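Local coordinates for protein extracellular ligand-binding receptor (Verminephrobacter eiseniae, PDB 4M88) that probably binds an amino acid outside the cell membrane and delivers it to an ABC transporter, as members of the leucine-binding protein family do, at residues A[189-194]-A[215-220]. Numbering follows the deposited sequence.
Sequences AAARQI and IAALRK
Ala-191 puts its methyl against the backbone of Ala-217 and Leu-218. Its CB lies 3.4 Å from the carbonyl O of Ala-217, a van der Waals contact of methyl with carbonyl. The same CB meets the methyl of Ala-217, CB to CB, at 4.0 Å. Both of these CB atoms point into the interface, and neither side chain reaches past its methyl. Two such short side chains allow the backbones to come close: the CA atoms of Ala-191 and Leu-218 are 5.1 Å apart. The segment axes approach to 8.5 Å and cross at -51°.

The CB of Leu-218 leaves its helix alongside the interface, and the far end of the chain bends in toward Ile-194. CG stands anti to the carbonyl carbon (chi1 -71°), and chi2 of 166° then turns CD2 toward Ile-194. CD2 lies 3.8 Å from Ile-194 CG2 and 3.9 Å from Ile-194 CD1. One leucine methyl therefore meets both arms of the isoleucine, and the two side chains run obliquely to each other. CD2 also reaches back to Ala-191 CB, at 4.1 Å, which links the Leu-218/Ile-194 pair to the alanine pair. No hydrogen bond crosses the interface. The contact is small and mostly apolar, made by methyl groups and one carbonyl.

Helix 184-195 leads into strand 201-205 in one lobe of the binding protein. Helix 208-220 then connects the adjacent parallel strands 201-205 and 227-229 as a beta-alpha-beta crossover. Ile-194 and Leu-218 both rest on Val-202 of strand 201-205, so their contact is closed from the sheet side. Ile-194 also touches Val-178 of strand 174-180, while Leu-218 also touches Val-204 of strand 201-205 and Leu-227 of strand 227-229.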
ATOM      1  N   ALA A 189      24.761  -4.133 -10.107  1.00 15.95           N
ATOM      2  CA  ALA A 189      25.528  -5.282  -9.648  1.00 20.19           C
ATOM      3  C   ALA A 189      24.592  -6.399  -9.186  1.00 19.18           C
ATOM      4  O   ALA A 189      24.826  -7.578  -9.465  1.00 17.25           O
ATOM      5  CB  ALA A 189      26.477  -4.869  -8.527  1.00 18.89           C
ATOM      6  N   ALA A 190      23.531  -6.027  -8.473  1.00 12.67           N
ATOM      7  CA  ALA A 190      22.564  -7.008  -8.007  1.00 13.89           C
ATOM      8  C   ALA A 190      21.880  -7.683  -9.187  1.00 16.29           C
ATOM      9  O   ALA A 190      21.605  -8.886  -9.145  1.00 12.50           O
ATOM     10  CB  ALA A 190      21.524  -6.352  -7.083  1.00 17.90           C
ATOM     11  N   ALA A 191      21.592  -6.904 -10.229  1.00 12.95           N
ATOM     12  CA  ALA A 191      20.907  -7.430 -11.403  1.00 14.43           C
ATOM     13  C   ALA A 191      21.795  -8.403 -12.165  1.00 16.48           C
ATOM     14  O   ALA A 191      21.315  -9.418 -12.675  1.00 18.51           O
ATOM     15  CB  ALA A 191      20.435  -6.292 -12.310  1.00 15.38           C
ATOM     16  N   ARG A 192      23.086  -8.089 -12.246  1.00 16.20           N
ATOM     17  CA  ARG A 192      24.059  -8.995 -12.864  1.00 22.10           C
ATOM     18  C   ARG A 192      24.126 -10.323 -12.118  1.00 16.88           C
ATOM     19  O   ARG A 192      24.235 -11.382 -12.744  1.00 19.09           O
ATOM     20  CB  ARG A 192      25.451  -8.362 -12.937  1.00 26.61           C
ATOM     21  CG  ARG A 192      25.728  -7.624 -14.238  1.00 39.92           C
ATOM     22  CD  ARG A 192      27.215  -7.295 -14.408  1.00 48.59           C
ATOM     23  NE  ARG A 192      28.086  -8.162 -13.613  1.00 57.44           N
ATOM     24  CZ  ARG A 192      29.408  -8.247 -13.767  1.00 66.14           C
ATOM     25  NH1 ARG A 192      30.021  -7.531 -14.702  1.00 68.81           N
ATOM     26  NH2 ARG A 192      30.120  -9.057 -12.992  1.00 68.40           N
ATOM     27  N   GLN A 193      24.072 -10.273 -10.786  1.00 15.01           N
ATOM     28  CA  GLN A 193      24.050 -11.503  -9.989  1.00 15.85           C
ATOM     29  C   GLN A 193      22.798 -12.316 -10.289  1.00 13.24           C
ATOM     30  O   GLN A 193      22.871 -13.525 -10.498  1.00 18.70           O
ATOM     31  CB  GLN A 193      24.124 -11.192  -8.489  1.00 17.99           C
ATOM     32  CG  GLN A 193      23.797 -12.388  -7.571  1.00 22.78           C
ATOM     33  CD  GLN A 193      24.984 -13.321  -7.316  1.00 31.72           C
ATOM     34  OE1 GLN A 193      26.065 -13.140  -7.872  1.00 34.85           O
ATOM     35  NE2 GLN A 193      24.776 -14.327  -6.466  1.00 28.26           N
ATOM     36  N   ILE A 194      21.648 -11.647 -10.318  1.00 11.32           N
ATOM     37  CA  ILE A 194      20.386 -12.337 -10.591  1.00 12.20           C
ATOM     38  C   ILE A 194      20.389 -12.949 -11.987  1.00 15.04           C
ATOM     39  O   ILE A 194      19.917 -14.068 -12.190  1.00 15.36           O
ATOM     40  CB  ILE A 194      19.186 -11.407 -10.374  1.00 12.76           C
ATOM     41  CG1 ILE A 194      19.039 -11.138  -8.875  1.00 18.07           C
ATOM     42  CG2 ILE A 194      17.890 -12.014 -10.955  1.00 11.42           C
ATOM     43  CD1 ILE A 194      18.056 -10.069  -8.526  1.00 25.95           C
ATOM     44  N   ILE A 215      13.366  -3.010 -11.486  1.00 10.06           N
ATOM     45  CA  ILE A 215      12.864  -3.530 -12.750  1.00 10.31           C
ATOM     46  C   ILE A 215      13.755  -3.065 -13.895  1.00 10.93           C
ATOM     47  O   ILE A 215      14.143  -3.863 -14.747  1.00 12.66           O
ATOM     48  CB  ILE A 215      11.415  -3.095 -13.006  1.00 12.55           C
ATOM     49  CG1 ILE A 215      10.481  -3.735 -11.978  1.00 13.58           C
ATOM     50  CG2 ILE A 215      10.988  -3.482 -14.419  1.00 14.28           C
ATOM     51  CD1 ILE A 215       9.041  -3.213 -12.037  1.00 15.46           C
ATOM     52  N   ALA A 216      14.091  -1.781 -13.918  1.00 11.99           N
ATOM     53  CA  ALA A 216      14.885  -1.254 -15.022  1.00 11.92           C
ATOM     54  C   ALA A 216      16.253  -1.917 -15.051  1.00 14.85           C
ATOM     55  O   ALA A 216      16.762  -2.247 -16.123  1.00 12.96           O
ATOM     56  CB  ALA A 216      15.021   0.245 -14.920  1.00 15.68           C
ATOM     57  N   ALA A 217      16.842  -2.112 -13.874  1.00 13.74           N
ATOM     58  CA  ALA A 217      18.158  -2.733 -13.782  1.00 14.42           C
ATOM     59  C   ALA A 217      18.120  -4.182 -14.258  1.00 12.86           C
ATOM     60  O   ALA A 217      19.029  -4.638 -14.968  1.00 11.95           O
ATOM     61  CB  ALA A 217      18.681  -2.653 -12.361  1.00 14.23           C
ATOM     62  N   LEU A 218      17.080  -4.908 -13.857  1.00 13.13           N
ATOM     63  CA  LEU A 218      16.912  -6.286 -14.305  1.00 13.60           C
ATOM     64  C   LEU A 218      16.759  -6.374 -15.832  1.00 10.43           C
ATOM     65  O   LEU A 218      17.438  -7.176 -16.473  1.00 11.73           O
ATOM     66  CB  LEU A 218      15.741  -6.962 -13.580  1.00 10.09           C
ATOM     67  CG  LEU A 218      15.960  -7.281 -12.099  1.00 10.88           C
ATOM     68  CD1 LEU A 218      14.642  -7.633 -11.420  1.00 13.09           C
ATOM     69  CD2 LEU A 218      16.979  -8.423 -11.916  1.00 15.81           C
ATOM     70  N   ARG A 219      15.894  -5.546 -16.416  1.00 10.69           N
ATOM     71  CA  ARG A 219      15.712  -5.548 -17.869  1.00 10.73           C
ATOM     72  C   ARG A 219      17.021  -5.213 -18.589  1.00 16.47           C
ATOM     73  O   ARG A 219      17.370  -5.843 -19.590  1.00 16.29           O
ATOM     74  CB  ARG A 219      14.609  -4.569 -18.304  1.00 13.72           C
ATOM     75  CG  ARG A 219      13.201  -4.947 -17.892  1.00 15.26           C
ATOM     76  CD  ARG A 219      12.905  -6.416 -18.079  1.00 16.57           C
ATOM     77  NE  ARG A 219      11.471  -6.682 -17.988  1.00 15.39           N
ATOM     78  CZ  ARG A 219      10.937  -7.874 -17.713  1.00 18.19           C
ATOM     79  NH1 ARG A 219      11.713  -8.934 -17.485  1.00 13.44           N
ATOM     80  NH2 ARG A 219       9.617  -8.009 -17.671  1.00 16.91           N
ATOM     81  N   LYS A 220      17.756  -4.238 -18.062  1.00 17.68           N
ATOM     82  CA  LYS A 220      19.052  -3.871 -18.638  1.00 21.49           C
ATOM     83  C   LYS A 220      20.094  -4.987 -18.518  1.00 20.18           C
ATOM     84  O   LYS A 220      21.021  -5.064 -19.323  1.00 22.26           O
ATOM     85  CB  LYS A 220      19.588  -2.596 -17.995  1.00 22.46           C
ATOM     86  CG  LYS A 220      19.025  -1.344 -18.620  1.00 33.85           C
ATOM     87  CD  LYS A 220      19.729  -0.101 -18.105  1.00 36.63           C
ATOM     88  CE  LYS A 220      19.549   1.062 -19.068  1.00 40.66           C
ATOM     89  NZ  LYS A 220      19.892   2.358 -18.411  1.00 43.49           N
TER